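Local coordinates for protein alpha-1,2-Mannosidase (PDB 1HCU) that probably trims alpha-1,2-linked mannose residues from high-mannose N-glycans as a calcium-dependent family 47 glycoside hydrolase, at residues 84-89 against 138-143; 80-85 against 130-135; 246-251 against 294-299; 216-221 against 277-282. One frame throughout, in Å; residues are numbered along the deposited sequence.

Interaction 1 of 4, residues 84-89 against 138-143; sequences INFTTT and QTLANG. With NAG (2-acetamido-2-deoxy-beta-D-glucopyranose), chain F.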
# COMPACT_ATOMS: atom_id res chain seq x y z
N ILE A 84 -5.42 22.56 -8.58
CA ILE A 84 -4.83 22.34 -7.27
C ILE A 84 -3.62 23.25 -7.04
O ILE A 84 -2.84 23.52 -7.95
CB ILE A 84 -4.37 20.87 -7.09
CG1 ILE A 84 -5.52 19.90 -7.36
CG2 ILE A 84 -3.86 20.68 -5.66
CD1 ILE A 84 -5.10 18.44 -7.48
N ASN A 85 -3.47 23.72 -5.80
CA ASN A 85 -2.34 24.58 -5.47
C ASN A 85 -1.39 23.81 -4.54
O ASN A 85 -1.53 23.86 -3.32
CB ASN A 85 -2.82 25.86 -4.76
CG ASN A 85 -1.74 26.92 -4.73
OD1 ASN A 85 -0.55 26.61 -4.66
ND2 ASN A 85 -2.15 28.18 -4.79
N PHE A 86 -0.43 23.12 -5.14
CA PHE A 86 0.54 22.33 -4.39
C PHE A 86 1.68 23.15 -3.81
O PHE A 86 2.74 22.60 -3.48
CB PHE A 86 1.12 21.23 -5.27
CG PHE A 86 0.18 20.09 -5.52
CD1 PHE A 86 -0.30 19.32 -4.47
CD2 PHE A 86 -0.18 19.76 -6.82
CE1 PHE A 86 -1.13 18.22 -4.71
CE2 PHE A 86 -1.01 18.66 -7.08
CZ PHE A 86 -1.49 17.89 -6.02
N THR A 87 1.51 24.46 -3.69
CA THR A 87 2.56 25.30 -3.13
C THR A 87 2.13 25.87 -1.79
O THR A 87 2.80 26.72 -1.22
CB THR A 87 2.94 26.48 -4.05
OG1 THR A 87 1.88 27.44 -4.05
CG2 THR A 87 3.18 25.99 -5.48
N THR A 88 1.00 25.40 -1.28
CA THR A 88 0.51 25.89 -0.01
C THR A 88 -0.57 24.98 0.55
O THR A 88 -0.91 23.96 -0.05
CB THR A 88 -0.06 27.32 -0.17
OG1 THR A 88 -0.38 27.87 1.12
CG2 THR A 88 -1.32 27.30 -1.04
N THR A 89 -1.08 25.34 1.72
CA THR A 89 -2.17 24.62 2.36
C THR A 89 -3.18 25.68 2.78
O THR A 89 -2.81 26.80 3.16
CB THR A 89 -1.72 23.81 3.61
OG1 THR A 89 -1.09 24.68 4.56
CG2 THR A 89 -0.75 22.69 3.21
N GLN A 138 5.94 17.71 -10.19
CA GLN A 138 7.22 18.36 -9.96
C GLN A 138 7.05 19.55 -9.02
O GLN A 138 7.88 19.78 -8.15
CB GLN A 138 7.81 18.80 -11.29
CG GLN A 138 9.16 19.49 -11.17
CD GLN A 138 9.90 19.51 -12.48
OE1 GLN A 138 9.31 19.67 -13.55
NE2 GLN A 138 11.22 19.36 -12.42
N THR A 139 5.95 20.28 -9.16
CA THR A 139 5.68 21.42 -8.28
C THR A 139 5.58 20.93 -6.83
O THR A 139 6.17 21.53 -5.92
CB THR A 139 4.36 22.15 -8.67
OG1 THR A 139 4.50 22.75 -9.96
CG2 THR A 139 4.01 23.24 -7.65
N LEU A 140 4.85 19.84 -6.62
CA LEU A 140 4.68 19.25 -5.29
C LEU A 140 6.05 18.84 -4.75
O LEU A 140 6.42 19.17 -3.62
CB LEU A 140 3.80 18.01 -5.36
CG LEU A 140 2.79 17.70 -4.25
CD1 LEU A 140 2.37 16.23 -4.34
CD2 LEU A 140 3.37 17.99 -2.88
N ALA A 141 6.79 18.09 -5.56
CA ALA A 141 8.10 17.61 -5.14
C ALA A 141 9.07 18.74 -4.81
O ALA A 141 9.91 18.59 -3.93
CB ALA A 141 8.69 16.71 -6.22
N ASN A 142 8.96 19.86 -5.51
CA ASN A 142 9.86 20.97 -5.24
C ASN A 142 9.64 21.56 -3.85
O ASN A 142 10.51 22.24 -3.31
CB ASN A 142 9.73 22.06 -6.31
CG ASN A 142 10.46 21.70 -7.59
OD1 ASN A 142 11.52 21.07 -7.56
ND2 ASN A 142 9.92 22.11 -8.73
N GLY A 143 8.49 21.28 -3.26
CA GLY A 143 8.23 21.78 -1.92
C GLY A 143 8.60 20.70 -0.92
O GLY A 143 9.20 20.96 0.12
C1 NAG F . -1.20 29.26 -4.60
C2 NAG F . -1.52 30.43 -5.54
C3 NAG F . -0.50 31.55 -5.33
C4 NAG F . -0.41 31.95 -3.85
C5 NAG F . -0.17 30.70 -2.99
C6 NAG F . -0.22 31.03 -1.52
C7 NAG F . -2.53 29.97 -7.68
C8 NAG F . -2.41 29.29 -9.03
N2 NAG F . -1.44 29.98 -6.92
O3 NAG F . -0.85 32.68 -6.11
O4 NAG F . 0.65 32.88 -3.66
O5 NAG F . -1.19 29.71 -3.24
O6 NAG F . -1.57 31.24 -1.10
O7 NAG F . -3.60 30.47 -7.33
O HOH W 1 5.50 22.83 -3.81

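Interaction 2 of 4, residues 80-85 against 130-135; sequences YVPQIN and VNSLLR. With NAG (2-acetamido-2-deoxy-beta-D-glucopyranose), chain F.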
# COMPACT_ATOMS: atom_id res chain seq x y z
N TYR A 80 -9.60 19.20 -13.07
CA TYR A 80 -9.33 19.69 -11.72
C TYR A 80 -7.84 19.83 -11.38
O TYR A 80 -7.44 20.81 -10.74
CB TYR A 80 -10.02 18.77 -10.71
CG TYR A 80 -9.65 19.02 -9.27
CD1 TYR A 80 -9.01 18.03 -8.52
CD2 TYR A 80 -9.94 20.24 -8.65
CE1 TYR A 80 -8.66 18.25 -7.19
CE2 TYR A 80 -9.60 20.47 -7.32
CZ TYR A 80 -8.96 19.47 -6.60
OH TYR A 80 -8.63 19.68 -5.27
N VAL A 81 -7.03 18.86 -11.80
CA VAL A 81 -5.59 18.86 -11.50
C VAL A 81 -4.90 20.23 -11.60
O VAL A 81 -4.22 20.65 -10.67
CB VAL A 81 -4.81 17.84 -12.38
CG1 VAL A 81 -3.31 17.93 -12.09
CG2 VAL A 81 -5.31 16.43 -12.11
N PRO A 82 -5.06 20.93 -12.74
CA PRO A 82 -4.43 22.25 -12.91
C PRO A 82 -4.87 23.26 -11.85
O PRO A 82 -4.17 24.23 -11.59
CB PRO A 82 -4.88 22.67 -14.31
CG PRO A 82 -5.10 21.39 -15.01
CD PRO A 82 -5.77 20.54 -13.97
N GLN A 83 -6.03 23.04 -11.25
CA GLN A 83 -6.55 23.95 -10.24
C GLN A 83 -5.93 23.76 -8.87
O GLN A 83 -5.91 24.69 -8.06
CB GLN A 83 -8.07 23.80 -10.11
CG GLN A 83 -8.85 24.42 -11.24
CD GLN A 83 -10.29 23.93 -11.27
OE1 GLN A 83 -10.58 22.86 -11.83
NE2 GLN A 83 -11.20 24.69 -10.66
N ILE A 84 -5.42 22.56 -8.58
CA ILE A 84 -4.83 22.34 -7.27
C ILE A 84 -3.62 23.25 -7.04
O ILE A 84 -2.84 23.52 -7.95
CB ILE A 84 -4.37 20.87 -7.09
CG1 ILE A 84 -5.52 19.90 -7.36
CG2 ILE A 84 -3.86 20.68 -5.66
CD1 ILE A 84 -5.10 18.44 -7.48
N ASN A 85 -3.47 23.72 -5.80
CA ASN A 85 -2.34 24.58 -5.47
C ASN A 85 -1.39 23.81 -4.54
O ASN A 85 -1.53 23.86 -3.32
CB ASN A 85 -2.82 25.86 -4.76
CG ASN A 85 -1.74 26.92 -4.73
OD1 ASN A 85 -0.55 26.61 -4.66
ND2 ASN A 85 -2.15 28.18 -4.79
N VAL A 130 -2.99 16.31 -19.67
CA VAL A 130 -2.11 15.22 -19.32
C VAL A 130 -0.79 15.79 -18.80
O VAL A 130 -0.29 15.37 -17.75
CB VAL A 130 -1.83 14.33 -20.53
CG1 VAL A 130 -0.78 13.29 -20.18
CG2 VAL A 130 -3.12 13.65 -20.98
N ASN A 131 -0.24 16.76 -19.52
CA ASN A 131 1.02 17.39 -19.12
C ASN A 131 0.95 18.01 -17.73
O ASN A 131 1.96 18.08 -17.02
CB ASN A 131 1.44 18.49 -20.12
CG ASN A 131 1.89 17.93 -21.46
OD1 ASN A 131 1.90 16.71 -21.67
ND2 ASN A 131 2.27 18.82 -22.37
N SER A 132 -0.23 18.48 -17.34
CA SER A 132 -0.41 19.09 -16.02
C SER A 132 -0.05 18.11 -14.90
O SER A 132 0.54 18.50 -13.89
CB SER A 132 -1.85 19.57 -15.81
OG SER A 132 -2.13 20.72 -16.59
N LEU A 133 -0.42 16.85 -15.09
CA LEU A 133 -0.14 15.82 -14.09
C LEU A 133 1.35 15.87 -13.72
O LEU A 133 1.70 16.00 -12.55
CB LEU A 133 -0.50 14.43 -14.63
CG LEU A 133 -1.95 14.17 -15.04
CD1 LEU A 133 -2.07 12.84 -15.77
CD2 LEU A 133 -2.85 14.19 -13.81
N LEU A 134 2.21 15.79 -14.73
CA LEU A 134 3.65 15.82 -14.49
C LEU A 134 4.10 17.17 -13.93
O LEU A 134 4.91 17.22 -13.00
CB LEU A 134 4.42 15.49 -15.77
CG LEU A 134 5.95 15.57 -15.72
CD1 LEU A 134 6.48 14.74 -14.56
CD2 LEU A 134 6.53 15.06 -17.03
N ARG A 135 3.58 18.26 -14.48
CA ARG A 135 3.97 19.58 -13.99
C ARG A 135 3.60 19.73 -12.53
O ARG A 135 4.41 20.18 -11.72
CB ARG A 135 3.29 20.69 -14.80
CG ARG A 135 3.83 20.86 -16.20
C1 NAG F . -1.20 29.26 -4.60
C2 NAG F . -1.52 30.43 -5.54
C3 NAG F . -0.50 31.55 -5.33
C4 NAG F . -0.41 31.95 -3.85
C5 NAG F . -0.17 30.70 -2.99
C6 NAG F . -0.22 31.03 -1.52
C7 NAG F . -2.53 29.97 -7.68
C8 NAG F . -2.41 29.29 -9.03
N2 NAG F . -1.44 29.98 -6.92
O3 NAG F . -0.85 32.68 -6.11
O4 NAG F . 0.65 32.88 -3.66
O5 NAG F . -1.19 29.71 -3.24
O6 NAG F . -1.57 31.24 -1.10
O7 NAG F . -3.60 30.47 -7.33

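Interaction 3 of 4, residues 246-251 against 294-299; sequences SFYEYL and SSYNGQ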
# COMPACT_ATOMS: atom_id res chain seq x y z
N SER A 246 6.37 -0.92 3.93
CA SER A 246 6.72 -0.45 2.60
C SER A 246 8.21 -0.32 2.27
O SER A 246 8.57 -0.20 1.10
CB SER A 246 5.96 0.86 2.27
OG SER A 246 6.05 1.82 3.31
N PHE A 247 9.08 -0.35 3.29
CA PHE A 247 10.52 -0.27 3.05
C PHE A 247 11.02 -1.54 2.35
O PHE A 247 11.71 -1.45 1.33
CB PHE A 247 11.29 -0.10 4.37
CG PHE A 247 12.75 -0.47 4.25
CD1 PHE A 247 13.21 -1.67 4.77
CD2 PHE A 247 13.62 0.34 3.53
CE1 PHE A 247 14.54 -2.07 4.56
CE2 PHE A 247 14.94 -0.05 3.32
CZ PHE A 247 15.40 -1.26 3.83
N TYR A 248 10.68 -2.70 2.90
CA TYR A 248 11.06 -3.98 2.32
C TYR A 248 10.41 -4.11 0.94
O TYR A 248 11.02 -4.61 0.00
CB TYR A 248 10.59 -5.14 3.20
CG TYR A 248 11.34 -5.24 4.51
CD1 TYR A 248 10.66 -5.40 5.72
CD2 TYR A 248 12.73 -5.13 4.55
CE1 TYR A 248 11.35 -5.45 6.93
CE2 TYR A 248 13.42 -5.18 5.74
CZ TYR A 248 12.73 -5.34 6.93
OH TYR A 248 13.42 -5.36 8.11
N GLU A 249 9.16 -3.64 0.84
CA GLU A 249 8.40 -3.69 -0.41
C GLU A 249 9.13 -2.97 -1.56
O GLU A 249 9.29 -3.53 -2.64
CB GLU A 249 7.01 -3.05 -0.21
CG GLU A 249 6.06 -3.08 -1.42
CD GLU A 249 4.76 -2.28 -1.18
OE1 GLU A 249 3.96 -2.10 -2.14
OE2 GLU A 249 4.53 -1.84 -0.03
N TYR A 250 9.55 -1.73 -1.32
CA TYR A 250 10.21 -0.96 -2.37
C TYR A 250 11.59 -1.47 -2.76
O TYR A 250 12.09 -1.15 -3.84
CB TYR A 250 10.29 0.53 -1.98
CG TYR A 250 9.05 1.34 -2.33
CD1 TYR A 250 9.02 2.73 -2.15
CD2 TYR A 250 7.90 0.72 -2.80
CE1 TYR A 250 7.87 3.47 -2.43
CE2 TYR A 250 6.73 1.46 -3.07
CZ TYR A 250 6.72 2.82 -2.88
OH TYR A 250 5.56 3.52 -3.11
N LEU A 251 12.20 -2.26 -1.89
CA LEU A 251 13.51 -2.82 -2.17
C LEU A 251 13.46 -3.69 -3.43
O LEU A 251 14.25 -3.50 -4.37
CB LEU A 251 13.98 -3.66 -0.99
CG LEU A 251 15.19 -3.22 -0.17
CD1 LEU A 251 15.30 -1.73 -0.01
CD2 LEU A 251 15.07 -3.89 1.18
N SER A 294 5.42 -12.69 12.51
CA SER A 294 5.55 -12.10 13.84
C SER A 294 6.37 -10.83 13.71
O SER A 294 7.04 -10.62 12.69
CB SER A 294 6.29 -13.05 14.80
OG SER A 294 5.53 -14.21 15.10
N SER A 295 6.32 -9.98 14.74
CA SER A 295 7.10 -8.75 14.77
C SER A 295 8.35 -9.16 15.53
O SER A 295 8.39 -10.26 16.10
CB SER A 295 6.36 -7.66 15.54
OG SER A 295 6.19 -8.04 16.89
N TYR A 296 9.35 -8.30 15.57
CA TYR A 296 10.59 -8.65 16.26
C TYR A 296 11.29 -7.50 16.94
O TYR A 296 11.06 -6.33 16.62
CB TYR A 296 11.56 -9.32 15.28
CG TYR A 296 12.03 -8.41 14.16
CD1 TYR A 296 13.11 -7.54 14.35
CD2 TYR A 296 11.37 -8.38 12.93
CE1 TYR A 296 13.52 -6.66 13.33
CE2 TYR A 296 11.77 -7.51 11.91
CZ TYR A 296 12.84 -6.65 12.12
OH TYR A 296 13.22 -5.78 11.13
N ASN A 297 12.15 -7.85 17.88
CA ASN A 297 12.95 -6.91 18.63
C ASN A 297 14.11 -7.75 19.11
O ASN A 297 13.98 -8.53 20.06
CB ASN A 297 12.15 -6.33 19.80
CG ASN A 297 12.86 -5.15 20.45
OD1 ASN A 297 12.26 -4.40 21.21
ND2 ASN A 297 14.14 -4.99 20.16
N GLY A 298 15.25 -7.61 18.44
CA GLY A 298 16.40 -8.42 18.79
C GLY A 298 16.11 -9.78 18.19
O GLY A 298 15.48 -9.87 17.14
N GLN A 299 16.53 -10.84 18.87
CA GLN A 299 16.29 -12.19 18.38
C GLN A 299 14.94 -12.69 18.90
O GLN A 299 14.59 -13.85 18.71
CB GLN A 299 17.41 -13.13 18.86
CG GLN A 299 18.79 -12.48 18.89
CD GLN A 299 19.20 -11.93 17.54
OE1 GLN A 299 19.18 -12.64 16.54
NE2 GLN A 299 19.56 -10.65 17.51

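Interaction 4 of 4, residues 216-221 against 277-282; sequences EAWPGL and IGHLGS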
# COMPACT_ATOMS: atom_id res chain seq x y z
N GLU A 216 21.65 -5.61 13.54
CA GLU A 216 20.45 -6.13 12.89
C GLU A 216 19.94 -7.32 13.68
O GLU A 216 20.72 -8.15 14.11
CB GLU A 216 20.77 -6.56 11.46
CG GLU A 216 21.41 -5.47 10.64
CD GLU A 216 21.90 -5.97 9.31
OE1 GLU A 216 21.08 -6.16 8.39
OE2 GLU A 216 23.12 -6.18 9.18
N ALA A 217 18.63 -7.40 13.88
CA ALA A 217 18.06 -8.52 14.62
C ALA A 217 18.52 -9.78 13.90
O ALA A 217 18.93 -10.76 14.52
CB ALA A 217 16.55 -8.45 14.62
N TRP A 218 18.45 -9.72 12.57
CA TRP A 218 18.85 -10.80 11.70
C TRP A 218 19.30 -10.14 10.41
O TRP A 218 18.89 -9.02 10.11
CB TRP A 218 17.68 -11.75 11.43
CG TRP A 218 17.48 -12.79 12.50
CD1 TRP A 218 18.30 -13.84 12.79
CD2 TRP A 218 16.41 -12.85 13.45
NE1 TRP A 218 17.81 -14.56 13.86
CE2 TRP A 218 16.64 -13.97 14.28
CE3 TRP A 218 15.26 -12.07 13.67
CZ2 TRP A 218 15.78 -14.33 15.32
CZ3 TRP A 218 14.40 -12.42 14.71
CH2 TRP A 218 14.67 -13.54 15.52
N PRO A 219 20.14 -10.82 9.63
CA PRO A 219 20.62 -10.24 8.36
C PRO A 219 19.46 -9.70 7.53
O PRO A 219 18.53 -10.43 7.19
CB PRO A 219 21.34 -11.41 7.70
CG PRO A 219 21.84 -12.22 8.88
CD PRO A 219 20.65 -12.19 9.81
N GLY A 220 19.51 -8.41 7.20
CA GLY A 220 18.45 -7.82 6.40
C GLY A 220 17.29 -7.25 7.21
O GLY A 220 16.55 -6.41 6.70
N LEU A 221 17.13 -7.70 8.45
CA LEU A 221 16.06 -7.21 9.31
C LEU A 221 16.57 -6.07 10.19
O LEU A 221 17.06 -6.29 11.31
CB LEU A 221 15.50 -8.35 10.17
CG LEU A 221 14.86 -9.45 9.31
CD1 LEU A 221 14.27 -10.55 10.19
CD2 LEU A 221 13.77 -8.83 8.43
N ILE A 277 11.54 -15.61 6.59
CA ILE A 277 11.08 -16.96 6.34
C ILE A 277 11.63 -17.92 7.39
O ILE A 277 10.91 -18.81 7.86
CB ILE A 277 11.51 -17.45 4.94
CG1 ILE A 277 10.70 -16.72 3.87
CG2 ILE A 277 11.30 -18.96 4.82
CD1 ILE A 277 11.04 -17.14 2.46
N GLY A 278 12.89 -17.75 7.78
CA GLY A 278 13.48 -18.63 8.77
C GLY A 278 13.27 -18.21 10.21
O GLY A 278 13.46 -19.02 11.12
N HIS A 279 12.85 -16.97 10.44
CA HIS A 279 12.69 -16.50 11.82
C HIS A 279 11.37 -15.81 12.17
O HIS A 279 10.96 -15.83 13.33
CB HIS A 279 13.84 -15.55 12.14
CG HIS A 279 15.20 -16.12 11.86
ND1 HIS A 279 15.75 -17.15 12.60
CD2 HIS A 279 16.12 -15.81 10.91
CE1 HIS A 279 16.95 -17.44 12.12
NE2 HIS A 279 17.19 -16.64 11.10
N LEU A 280 10.71 -15.19 11.20
CA LEU A 280 9.45 -14.49 11.46
C LEU A 280 8.21 -15.34 11.17
O LEU A 280 7.13 -15.05 11.68
CB LEU A 280 9.39 -13.18 10.65
CG LEU A 280 10.47 -12.12 10.94
CD1 LEU A 280 10.13 -10.84 10.19
CD2 LEU A 280 10.54 -11.84 12.43
N GLY A 281 8.38 -16.38 10.35
CA GLY A 281 7.26 -17.25 10.04
C GLY A 281 6.79 -17.87 11.34
O GLY A 281 7.58 -18.46 12.08
N SER A 282 5.50 -17.73 11.65
CA SER A 282 4.97 -18.26 12.90
C SER A 282 3.67 -19.04 12.66
O SER A 282 2.86 -18.68 11.79
CB SER A 282 4.74 -17.10 13.88
OG SER A 282 4.30 -17.56 15.15

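Interaction 1 of 4, residues 84-89 against 138-143
With CG of Phe86 turned anti to its carbonyl carbon (chi1 -74°), the phenyl ring leans against Leu140 of helix 127-144; Thr139, whose CG2 stands anti to the backbone N, puts that methyl beside Thr87. The closest approach in the apolar pair is 3.5 Å, from Phe86 CD1 to Leu140 CG. Leu140 CD1 lies over one face of the ring, displaced toward its rim, while the opposite face is filled at its centre by CG2 of Ile84, 3.6 Å above the plane of the Phe86 ring. The phenyl group is thus sandwiched between its own loop and the helix, and Leu109 of helix 98-117 and Trp54 also touch it. Nearer the surface, the methyls Thr87 CG2 and Thr139 CG2 meet at 3.6 Å, leaving the Thr139 hydroxyl to bond to Arg135 O one helical turn back. A water joins the two backbones, donating to Phe86 O at 2.8 Å and to Thr139 O at 2.6 Å. On the loop, Asn85 OD1 is gripped twice in its carbonyl plane, by Thr87 N at 3.1 Å and by Thr87 OG1 at 2.6 Å. These bonds fix the rotation of an amide whose ND2 is joined covalently to an N-acetylglucosamine. Asn85, Phe86 and Thr87 form an N-glycosylation sequon folded as an Asx turn, anchored on a helix by its central phenylalanine.

Interaction 2 of 4, residues 80-85 against 130-135
Val81 and Leu133 meet through their branch ends, with Val81 CG2 packed 3.7 Å from Leu133 CD2. The valine has CG1 anti to the backbone N (chi1 177°), and this rotamer sets both methyls against the leucine, CG1 reaching the same CD2 at 4.1 Å. Leu133 arrives less directly: its CB points away from the loop, and the extended chi2 of 170° carries CD2 back toward Val81. The two side chains cross at about a right angle, and Leu133 CD2 touches both valine methyls. Leu109 and Ala112 of helix 98-117 also touch Leu133, which makes the leucine a bridge between that helix and the turn at 80-85. The turn itself is a short 3-10 segment, 81-83, directly after helix 71-80, and it lies against the side of helix 127-144; these are helices of the (alpha/alpha)7 barrel of family 47 mannosidases. Closer to the surface, Pro82 turns its exo-puckered ring to Ser132, with Pro82 CG 3.4 Å from Ser132 OG and 3.8 Å from Ser132 CB. The serine hydroxyl sits anti to its carbonyl carbon (chi1 -72°), folded back along the helix where it bonds to Thr128 O. Its polar need is therefore met inside the helix, and what it offers Pro82 is van der Waals contact alone. Leu129, one turn before Leu133, touches the same proline ring.

Interaction 3 of 4, residues 246-251 against 294-299
Tyr248 OH and Tyr296 OH make the one contact between these segments of helix and strand, a weak hydrogen bond of 3.1 Å donated by Tyr248. The two side chains come from opposite directions, one from helix 245-257 and the other from strand 292-297, and each hydroxyl lies at the edge of the other ring, near its plane. Because only the phenol ends meet, the backbones stay far apart, with 13.9 Å between Tyr248 CA and Ser295 CA. Tyr296 CG lies between its backbone N and carbonyl carbon (chi1 65°), a position that swings the ring off the strand toward the helix.

Packing is supplied by neighbours. Trp240 stacks on the Tyr248 ring and Leu221 touches it; Tyr296 is lined by Met244 and by Leu280 of helix 263-280. Asp245, a predicted active-site residue, has its side chain about 7 Å from that of Tyr248.

Both phenols are buried. Tyr248 OH donates weakly to Tyr296 OH, whose stronger partner is the backbone oxygen of Ile222, and the two bonds run in a chain. The weak bond probably adds little strength, but it gives the buried Tyr248 hydroxyl a polar partner.

Interaction 4 of 4, residues 216-221 against 277-282
Trp218 stacks on His279 as the main contact of the 216-221 loop with 277-282. At the start of that loop, Glu216 OE1 accepts from Gly220 N at 3.0 Å, approached from above the carboxylate plane, and also forms a salt bridge with Arg268. The Trp218 indole lies flat on the imidazole of His279, the five-membered ring and the histidine ring being 3.6 Å apart between centroids with their planes at 8°. Trp218 NE1 sits over the centre of the imidazole. The six-membered half of the indole is used as well, since His279 CB stands 3.7 Å from its centroid, only 5° off the normal, in a CH-pi contact. Both CG atoms are anti to their carbonyl carbons, which lets the flat groups overlap from opposite segments. Pro219 and Gly220 form the corners of a type II turn closed by Leu221 N to Trp218 O at 2.8 Å. The turn brings Leu221 round to the buried side, where its CD1 meets Leu280 CD1 tip to tip at 4.2 Å; Tyr296 touches both leucines. A beta turn thus docks on the junction where helix 263-280 gives way to strand 281-282, an aromatic stack outside and a leucine pair within.

Overall arrangement
The contacts fall into two groups in one family 47 domain. Interactions 1 and 2 have centres about 10 Å apart, share Ile84 and Asn85, and both use helix 127-144. Interactions 3 and 4 come later in the chain, with centres about 8 Å apart and alternating segments; strands 281-282 and 292-297 are neighbours in one antiparallel sheet, where Ser294 N probably bonds to Leu280 O at 3.0 Å. Centres of interactions 2 and 4 are about 43 Å apart, on opposite sides of the chain's centre. One group packs the loop carrying the Asn85 glycan against helix 127-144; in the other, interaction 3 links helix 245-257 to strand 292-297, and interaction 4 sets the 216-221 loop against the helix 263-280/strand 281-282 junction.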